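Local coordinates for apical membrane antigen 1-like protein, soluble form (Toxoplasma gondii, PDB 3ZLE) that probably takes part in host cell invasion by the parasite, as a surface protein of the apical membrane antigen 1 family, at residues A[10-13]-A[14-17]; A[60-63]-A[64-67]; A[92-95]-A[96-100]; A[287-290]-A[291-295]. All coordinates share one frame; numbering follows the deposited sequence.

All four contacts are local and all are surface contacts, with F15 in interaction 1 and Q61 in interaction 2 the buried members, so they make a worked example of how short backbone reversals and a helix start are fixed. Interaction 1 opens helix 13-20 and relies on helical backbone bonds. Interactions 2 and 3 belong to the same long connection between strands 55-59 and 103-104, with nearest atoms about 13 Å apart: the first clasps a turn with side-chain amides, the second stacks aromatic rings on a hairpin. Interaction 4, in the loop between helix 253-262 and strand 303-308, uses a serine hydroxyl instead. Interactions 1 and 2 fall on opposite sides of the chain's centre.

Interaction 1 of 4, residues A[10-13]-A[14-17]; sequences ATTT and AFAD
T12 O receives the N-H of A16 at 2.9 Å, and one residue further T13 O receives the N-H of D17 at 3.0 Å. These are the first i to i+4 bonds of helix 13-20. T12 occupies the N-cap position, yet its hydroxyl does not cap. With OG1 anti to the carbonyl carbon (chi1 -90°), that oxygen goes back to T11 O in a weak hydrogen bond of 3.1 Å, while the methyl CG2 sits 3.2 Å from A14 N, where a capping oxygen might be expected. The same methyl lies over one face of the F15 ring, 3.8 Å from its centroid, and makes a CH-pi contact. F15 in turn meets F377, on strand 376-383, edge-to-face. The D17 carboxylate runs alongside T13, its OD2 3.5 Å from T13 CG2; T13 O, an acceptor like the carboxylate oxygens, is served by the D17 N-H instead. The whole is an alpha-helix N-terminus secured by backbone bonds and a CH-pi contact of the T12 methyl on the F15 ring, without a side-chain N-cap bond.

Interaction 2 of 4, residues A[60-63]-A[64-67]; sequences HQPA and EYSN
Q61 and N67 reach across to each other's backbone because of how their side chains are turned. In Q61, CG lies anti to the carbonyl carbon (chi1 -54°) and the chain beyond it is extended (chi2 178°), which carries OE1 to the N-H of N67 in a weak bond of 3.1 Å. N67 answers in the other direction: its OD1 takes the N-H of Q61 at 2.8 Å, with the donor well above the plane of the side-chain carbonyl. The two side chains slide past one another antiparallel, their amide planes only 20° apart, so a reciprocal pair of side-chain-to-backbone bonds clasps the chain at Q61 and N67, on either side of the turn in sequence.

Inside the clasp, P62 to Y65 form a type I beta turn, closed by Y65 N to P62 O at 2.8 Å. The ring of Y65 points the same way as P62 and offers it a face: P62 CD stands 3.9 Å from the ring centroid, a CH-pi contact. From a different direction the Q61 chain crosses the tyrosine at about a right angle, CB meeting Y65 CB at 3.5 Å. E64, bent at chi2, folds its carboxylate back until OE2 is 3.2 Å from P62 CB.

Polar ends are taken up by neighbours: Y65 OH bonds to P83 O, and Q61 NE2 weakly to G86 O. The turn comes two residues after strand 55-59, whose M59 O receives a weak bond from N67 ND2, while H60 NE2 ties the loop to E188 on strand 187-191.

Interaction 3 of 4, residues A[92-95]-A[96-100]; sequences QVYT and SGQKF
Y94 and F100 stack their rings in an offset arrangement, centroids 4.3 Å apart and planes at 24°, on one side of a small beta hairpin with a type I turn and a G1 bulge. Both side chains leave the backbone with CG anti to the carbonyl carbon (chi1 -69° and -89°), which brings the two rings together on that side. Q92 completes the sandwich: its CB sits over the opposite face of F100, 3.6 Å from the centroid, while its OE1 approaches F100 CE2 to 3.4 Å. Q98 borders Y94, running alongside it with CG in the plane of the ring at its edge.

Behind this first shell is the backbone that sets its spacing. V93 and K99 face each other as a non-hydrogen-bonded pair, flanked by F100 N to Q92 O at 2.8 Å and Y94 N to Q98 O at 2.7 Å. The turn itself, Y94 to G97, is closed by G97 N to Y94 O. G97 adopts positive phi, the usual place of glycine in such a bulge.

Further out, Y127 of helix 120-129 hydrogen-bonds through its OH to the Y94 hydroxyl and to the backbone O of F100. K99 leads away from the rings, beside V93 CG1, and its NZ forms a salt bridge with D72. A water lies between the arms, 2.9 Å from Q92 O and weakly bonded to K99 NZ at 3.3 Å.

Interaction 4 of 4, residues A[287-290]-A[291-295]; sequences PVHE and QSSPK
S293 closes a type I beta turn on E290 twice over, once with its backbone and once with its side chain. Its N-H reaches E290 O at 2.7 Å. Its hydroxyl then accepts the N-H of E290, E290 N to S293 OG being 3.0 Å with an angle of 158° at the hydrogen. What makes this second bond possible is the turn of the side chain, with OG anti to the carbonyl carbon (chi1 -68°) and so directed back over the first residue of the turn. This pair of opposed bonds is the tight part.

H289 adds to it. Its imidazole swings toward the same serine, ND1 lying 3.6 Å from S293 CB, and both residues rest against R44 of strand 43-45. That side faces the protein: backbone bonds join H289 to G42 and P287 to R44.

The outer side is much looser. Q291 and S292 form the exposed apex, with E290 exposed beside them, and Q291 is poorly ordered.

K295, by contrast, turns back from beyond the apex toward D39 of strand 38-40, where its charge is met by a salt bridge. On the way it crosses the histidine at about a right angle and only borders the imidazole, with K295 NZ 3.8 Å from H289 CE1.

Interaction 1 of 4, residues A[10-13]-A[14-17]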
loop_
_atom_site.group_PDB
_atom_site.type_symbol
_atom_site.label_atom_id
_atom_site.label_comp_id
_atom_site.label_asym_id
_atom_site.label_seq_id
_atom_site.Cartn_x
_atom_site.Cartn_y
_atom_site.Cartn_z
ATOM N N ALA A 10 -24.332 2.834 3.260
ATOM C CA ALA A 10 -24.792 3.152 1.914
ATOM C C ALA A 10 -25.875 4.242 1.909
ATOM O O ALA A 10 -26.398 4.593 0.871
ATOM C CB ALA A 10 -25.281 1.884 1.210
ATOM N N THR A 11 -26.091 4.869 3.062
ATOM C CA THR A 11 -27.301 5.640 3.323
ATOM C C THR A 11 -27.080 7.121 3.094
ATOM O O THR A 11 -28.009 7.923 3.166
ATOM C CB THR A 11 -27.768 5.431 4.770
ATOM O OG1 THR A 11 -28.954 4.630 4.777
ATOM C CG2 THR A 11 -28.021 6.757 5.478
ATOM N N THR A 12 -25.845 7.476 2.806
ATOM C CA THR A 12 -25.439 8.856 2.836
ATOM C C THR A 12 -24.232 8.955 1.945
ATOM O O THR A 12 -23.435 8.030 1.884
ATOM C CB THR A 12 -25.071 9.279 4.271
ATOM O OG1 THR A 12 -26.242 9.772 4.934
ATOM C CG2 THR A 12 -23.981 10.345 4.282
ATOM N N THR A 13 -24.114 10.056 1.229
ATOM C CA THR A 13 -23.012 10.231 0.327
ATOM C C THR A 13 -21.706 10.207 1.045
ATOM O O THR A 13 -20.724 9.688 0.531
ATOM C CB THR A 13 -23.125 11.549 -0.464
ATOM O OG1 THR A 13 -24.225 11.439 -1.359
ATOM C CG2 THR A 13 -21.890 11.783 -1.268
ATOM N N ALA A 14 -21.658 10.856 2.200
ATOM C CA ALA A 14 -20.421 10.892 2.953
ATOM C C ALA A 14 -20.076 9.507 3.529
ATOM O O ALA A 14 -18.919 9.145 3.595
ATOM C CB ALA A 14 -20.473 11.962 4.054
ATOM N N PHE A 15 -21.068 8.743 3.975
ATOM C CA PHE A 15 -20.751 7.415 4.561
ATOM C C PHE A 15 -20.299 6.472 3.442
ATOM O O PHE A 15 -19.336 5.720 3.584
ATOM C CB PHE A 15 -21.952 6.809 5.322
ATOM C CG PHE A 15 -22.496 7.674 6.431
ATOM C CD1 PHE A 15 -21.682 8.539 7.141
ATOM C CD2 PHE A 15 -23.863 7.640 6.746
ATOM C CE1 PHE A 15 -22.224 9.381 8.116
ATOM C CE2 PHE A 15 -24.384 8.409 7.801
ATOM C CZ PHE A 15 -23.561 9.291 8.475
ATOM N N ALA A 16 -20.927 6.617 2.282
ATOM C CA ALA A 16 -20.707 5.698 1.175
ATOM C C ALA A 16 -19.362 5.998 0.561
ATOM O O ALA A 16 -18.555 5.093 0.329
ATOM C CB ALA A 16 -21.858 5.819 0.145
ATOM N N ASP A 17 -19.006 7.267 0.556
ATOM C CA ASP A 17 -17.671 7.664 0.055
ATOM C C ASP A 17 -16.593 7.221 0.958
ATOM O O ASP A 17 -15.483 6.943 0.543
ATOM C CB ASP A 17 -17.595 9.195 -0.116
ATOM C CG ASP A 17 -18.353 9.678 -1.306
ATOM O OD1 ASP A 17 -18.938 8.824 -2.030
ATOM O OD2 ASP A 17 -18.470 10.916 -1.473
#

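Interaction 2 of 4, residues A[60-63]-A[64-67]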
loop_
_atom_site.group_PDB
_atom_site.type_symbol
_atom_site.label_atom_id
_atom_site.label_comp_id
_atom_site.label_asym_id
_atom_site.label_seq_id
_atom_site.Cartn_x
_atom_site.Cartn_y
_atom_site.Cartn_z
ATOM N N HIS A 60 19.705 -5.706 1.019
ATOM C CA HIS A 60 20.568 -6.548 1.813
ATOM C C HIS A 60 21.978 -6.609 1.286
ATOM O O HIS A 60 22.609 -7.684 1.287
ATOM C CB HIS A 60 19.990 -7.957 1.946
ATOM C CG HIS A 60 18.659 -8.004 2.626
ATOM N ND1 HIS A 60 18.523 -8.072 3.995
ATOM C CD2 HIS A 60 17.407 -8.060 2.123
ATOM C CE1 HIS A 60 17.243 -8.168 4.310
ATOM N NE2 HIS A 60 16.546 -8.158 3.190
ATOM N N GLN A 61 22.530 -5.448 0.966
ATOM C CA GLN A 61 23.918 -5.364 0.541
ATOM C C GLN A 61 24.796 -5.507 1.777
ATOM O O GLN A 61 24.317 -5.364 2.909
ATOM C CB GLN A 61 24.164 -4.021 -0.170
ATOM C CG GLN A 61 23.186 -3.786 -1.302
ATOM C CD GLN A 61 23.371 -2.454 -2.003
ATOM O OE1 GLN A 61 23.483 -1.394 -1.364
ATOM N NE2 GLN A 61 23.336 -2.491 -3.322
ATOM N N PRO A 62 26.051 -5.916 1.575
ATOM C CA PRO A 62 26.971 -6.056 2.698
ATOM C C PRO A 62 27.116 -4.744 3.465
ATOM O O PRO A 62 26.980 -3.665 2.879
ATOM C CB PRO A 62 28.283 -6.431 2.024
ATOM C CG PRO A 62 27.865 -7.062 0.727
ATOM C CD PRO A 62 26.663 -6.301 0.292
ATOM N N ALA A 63 27.428 -4.857 4.754
ATOM C CA ALA A 63 27.451 -3.735 5.700
ATOM C C ALA A 63 28.135 -2.462 5.213
ATOM O O ALA A 63 27.695 -1.357 5.542
ATOM C CB ALA A 63 28.064 -4.172 7.030
ATOM N N GLU A 64 29.253 -2.594 4.514
ATOM C CA GLU A 64 29.940 -1.390 4.054
ATOM C C GLU A 64 29.132 -0.589 3.039
ATOM O O GLU A 64 29.378 0.589 2.859
ATOM C CB GLU A 64 31.329 -1.683 3.514
ATOM C CG GLU A 64 31.904 -2.997 3.963
ATOM C CD GLU A 64 31.590 -4.105 2.985
ATOM O OE1 GLU A 64 32.079 -4.034 1.835
ATOM O OE2 GLU A 64 30.848 -5.035 3.365
ATOM N N TYR A 65 28.202 -1.237 2.343
ATOM C CA TYR A 65 27.396 -0.546 1.307
ATOM C C TYR A 65 26.393 0.478 1.908
ATOM O O TYR A 65 26.059 0.429 3.090
ATOM C CB TYR A 65 26.628 -1.556 0.431
ATOM C CG TYR A 65 27.466 -2.337 -0.573
ATOM C CD1 TYR A 65 28.512 -3.153 -0.155
ATOM C CD2 TYR A 65 27.086 -2.408 -1.906
ATOM C CE1 TYR A 65 29.256 -3.895 -1.063
ATOM C CE2 TYR A 65 27.792 -3.182 -2.812
ATOM C CZ TYR A 65 28.868 -3.936 -2.379
ATOM O OH TYR A 65 29.571 -4.694 -3.268
ATOM N N SER A 66 25.902 1.379 1.071
ATOM C CA SER A 66 24.850 2.309 1.481
ATOM C C SER A 66 23.537 1.574 1.815
ATOM O O SER A 66 22.912 1.827 2.846
ATOM C CB SER A 66 24.613 3.348 0.382
ATOM O OG SER A 66 23.737 4.360 0.848
ATOM N N ASN A 67 23.164 0.597 0.998
ATOM C CA ASN A 67 21.954 -0.188 1.282
ATOM C C ASN A 67 20.685 0.673 1.376
ATOM O O ASN A 67 19.756 0.359 2.122
ATOM C CB ASN A 67 22.131 -0.986 2.576
ATOM C CG ASN A 67 21.501 -2.343 2.500
ATOM O OD1 ASN A 67 21.359 -2.920 1.422
ATOM N ND2 ASN A 67 21.075 -2.850 3.638
#

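Interaction 3 of 4, residues A[92-95]-A[96-100]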
loop_
_atom_site.group_PDB
_atom_site.type_symbol
_atom_site.label_atom_id
_atom_site.label_comp_id
_atom_site.label_asym_id
_atom_site.label_seq_id
_atom_site.Cartn_x
_atom_site.Cartn_y
_atom_site.Cartn_z
ATOM N N GLN A 92 19.407 9.438 -14.515
ATOM C CA GLN A 92 19.629 10.274 -15.688
ATOM C C GLN A 92 19.734 11.729 -15.291
ATOM O O GLN A 92 19.113 12.149 -14.307
ATOM C CB GLN A 92 18.498 10.096 -16.698
ATOM C CG GLN A 92 18.500 8.757 -17.417
ATOM C CD GLN A 92 17.139 8.446 -18.035
ATOM O OE1 GLN A 92 16.733 9.070 -19.022
ATOM N NE2 GLN A 92 16.407 7.520 -17.422
ATOM N N VAL A 93 20.565 12.484 -16.010
ATOM C CA VAL A 93 20.544 13.955 -15.939
ATOM C C VAL A 93 19.836 14.532 -17.164
ATOM O O VAL A 93 19.830 13.908 -18.234
ATOM C CB VAL A 93 21.957 14.553 -15.850
ATOM C CG1 VAL A 93 22.640 14.123 -14.561
ATOM C CG2 VAL A 93 22.774 14.131 -17.057
ATOM N N TYR A 94 19.170 15.673 -16.985
ATOM C CA TYR A 94 18.706 16.479 -18.120
ATOM C C TYR A 94 19.905 17.011 -18.881
ATOM O O TYR A 94 21.014 17.096 -18.332
ATOM C CB TYR A 94 17.823 17.645 -17.650
ATOM C CG TYR A 94 16.488 17.188 -17.106
ATOM C CD1 TYR A 94 15.534 16.599 -17.946
ATOM C CD2 TYR A 94 16.226 17.230 -15.741
ATOM C CE1 TYR A 94 14.345 16.091 -17.444
ATOM C CE2 TYR A 94 15.045 16.729 -15.224
ATOM C CZ TYR A 94 14.100 16.175 -16.073
ATOM O OH TYR A 94 12.921 15.700 -15.549
ATOM N N THR A 95 19.686 17.366 -20.144
ATOM C CA THR A 95 20.744 17.934 -20.966
ATOM C C THR A 95 21.340 19.188 -20.316
ATOM O O THR A 95 22.536 19.455 -20.467
ATOM C CB THR A 95 20.259 18.233 -22.402
ATOM O OG1 THR A 95 18.962 18.845 -22.352
ATOM C CG2 THR A 95 20.164 16.938 -23.217
ATOM N N SER A 96 20.534 19.882 -19.503
ATOM C CA SER A 96 21.052 20.959 -18.649
ATOM C C SER A 96 22.068 20.469 -17.617
ATOM O O SER A 96 22.811 21.259 -17.051
ATOM C CB SER A 96 19.909 21.716 -17.951
ATOM O OG SER A 96 19.175 20.864 -17.075
ATOM N N GLY A 97 22.069 19.169 -17.339
ATOM C CA GLY A 97 22.913 18.621 -16.276
ATOM C C GLY A 97 22.255 18.469 -14.905
ATOM O O GLY A 97 22.858 17.908 -13.999
ATOM N N GLN A 98 21.031 18.993 -14.750
ATOM C CA GLN A 98 20.223 18.772 -13.541
ATOM C C GLN A 98 19.770 17.327 -13.501
ATOM O O GLN A 98 19.367 16.774 -14.524
ATOM C CB GLN A 98 18.975 19.698 -13.521
ATOM C CG GLN A 98 17.777 19.074 -12.769
ATOM C CD GLN A 98 16.511 19.943 -12.730
ATOM O OE1 GLN A 98 16.111 20.416 -11.665
ATOM N NE2 GLN A 98 15.807 20.030 -13.862
ATOM N N LYS A 99 19.715 16.740 -12.312
ATOM C CA LYS A 99 19.298 15.340 -12.198
ATOM C C LYS A 99 17.788 15.140 -12.458
ATOM O O LYS A 99 17.005 16.044 -12.222
ATOM C CB LYS A 99 19.716 14.781 -10.827
ATOM C CG LYS A 99 21.162 14.297 -10.802
ATOM C CD LYS A 99 21.632 14.028 -9.384
ATOM C CE LYS A 99 20.802 12.945 -8.707
ATOM N NZ LYS A 99 20.945 11.622 -9.367
ATOM N N PHE A 100 17.400 14.008 -13.053
ATOM C CA PHE A 100 15.974 13.654 -13.175
ATOM C C PHE A 100 15.393 13.561 -11.775
ATOM O O PHE A 100 14.279 14.036 -11.517
ATOM C CB PHE A 100 15.768 12.288 -13.870
ATOM C CG PHE A 100 15.659 12.351 -15.392
ATOM C CD1 PHE A 100 16.444 13.220 -16.143
ATOM C CD2 PHE A 100 14.862 11.438 -16.079
ATOM C CE1 PHE A 100 16.375 13.225 -17.542
ATOM C CE2 PHE A 100 14.800 11.432 -17.473
ATOM C CZ PHE A 100 15.561 12.323 -18.205
HETATM O O HOH W 1 18.532 11.231 -11.622
#

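Interaction 4 of 4, residues A[287-290]-A[291-295]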
loop_
_atom_site.group_PDB
_atom_site.type_symbol
_atom_site.label_atom_id
_atom_site.label_comp_id
_atom_site.label_asym_id
_atom_site.label_seq_id
_atom_site.Cartn_x
_atom_site.Cartn_y
_atom_site.Cartn_z
ATOM N N PRO A 287 11.072 -6.344 -14.393
ATOM C CA PRO A 287 10.742 -7.756 -14.453
ATOM C C PRO A 287 10.166 -8.111 -15.810
ATOM O O PRO A 287 9.242 -7.442 -16.278
ATOM C CB PRO A 287 9.666 -7.908 -13.366
ATOM C CG PRO A 287 9.973 -6.811 -12.400
ATOM C CD PRO A 287 10.425 -5.672 -13.251
ATOM N N VAL A 288 10.676 -9.171 -16.436
ATOM C CA VAL A 288 10.118 -9.537 -17.733
ATOM C C VAL A 288 8.747 -10.189 -17.602
ATOM O O VAL A 288 8.470 -10.902 -16.626
ATOM C CB VAL A 288 11.119 -10.272 -18.712
ATOM C CG1 VAL A 288 12.492 -10.493 -18.098
ATOM C CG2 VAL A 288 10.521 -11.539 -19.317
ATOM N N HIS A 289 7.836 -9.781 -18.473
ATOM C CA HIS A 289 6.464 -10.246 -18.412
ATOM C C HIS A 289 6.328 -11.599 -19.117
ATOM O O HIS A 289 6.652 -11.730 -20.301
ATOM C CB HIS A 289 5.508 -9.235 -19.043
ATOM C CG HIS A 289 4.098 -9.734 -19.152
ATOM N ND1 HIS A 289 3.386 -10.189 -18.063
ATOM C CD2 HIS A 289 3.311 -9.955 -20.232
ATOM C CE1 HIS A 289 2.203 -10.622 -18.460
ATOM N NE2 HIS A 289 2.136 -10.499 -19.773
ATOM N N GLU A 290 5.877 -12.601 -18.371
ATOM C CA GLU A 290 5.654 -13.937 -18.920
ATOM C C GLU A 290 4.172 -14.263 -18.928
ATOM O O GLU A 290 3.425 -13.800 -18.074
ATOM C CB GLU A 290 6.415 -14.982 -18.108
ATOM C CG GLU A 290 7.897 -15.069 -18.458
ATOM C CD GLU A 290 8.765 -15.342 -17.238
ATOM O OE1 GLU A 290 8.243 -15.880 -16.232
ATOM O OE2 GLU A 290 9.975 -15.022 -17.290
ATOM N N GLN A 291 3.751 -15.076 -19.888
ATOM C CA GLN A 291 2.343 -15.450 -20.010
ATOM C C GLN A 291 1.752 -15.874 -18.666
ATOM O O GLN A 291 0.598 -15.573 -18.369
ATOM C CB GLN A 291 2.162 -16.557 -21.061
ATOM C CG GLN A 291 2.171 -16.058 -22.507
ATOM C CD GLN A 291 3.451 -15.314 -22.877
ATOM O OE1 GLN A 291 4.559 -15.757 -22.557
ATOM N NE2 GLN A 291 3.302 -14.176 -23.550
ATOM N N SER A 292 2.575 -16.480 -17.814
ATOM C CA SER A 292 2.100 -16.923 -16.493
ATOM C C SER A 292 2.254 -15.905 -15.322
ATOM O O SER A 292 2.053 -16.262 -14.151
ATOM C CB SER A 292 2.732 -18.267 -16.122
ATOM O OG SER A 292 4.020 -18.102 -15.547
ATOM N N SER A 293 2.643 -14.668 -15.631
ATOM C CA SER A 293 2.831 -13.642 -14.584
ATOM C C SER A 293 1.526 -13.377 -13.860
ATOM O O SER A 293 0.543 -12.981 -14.477
ATOM C CB SER A 293 3.366 -12.340 -15.183
ATOM O OG SER A 293 4.694 -12.509 -15.656
ATOM N N PRO A 294 1.515 -13.568 -12.540
ATOM C CA PRO A 294 0.285 -13.411 -11.769
ATOM C C PRO A 294 -0.166 -11.961 -11.681
ATOM O O PRO A 294 0.650 -11.044 -11.526
ATOM C CB PRO A 294 0.658 -13.932 -10.361
ATOM C CG PRO A 294 2.072 -14.412 -10.441
ATOM C CD PRO A 294 2.682 -13.831 -11.693
ATOM N N LYS A 295 -1.465 -11.769 -11.677
ATOM C CA LYS A 295 -2.028 -10.486 -11.328
ATOM C C LYS A 295 -3.122 -10.668 -10.298
ATOM O O LYS A 295 -4.172 -11.203 -10.590
ATOM C CB LYS A 295 -2.543 -9.788 -12.572
ATOM C CG LYS A 295 -1.447 -9.468 -13.582
ATOM C CD LYS A 295 -2.059 -8.949 -14.872
ATOM C CE LYS A 295 -1.068 -8.130 -15.669
ATOM N NZ LYS A 295 -0.744 -8.783 -16.956
#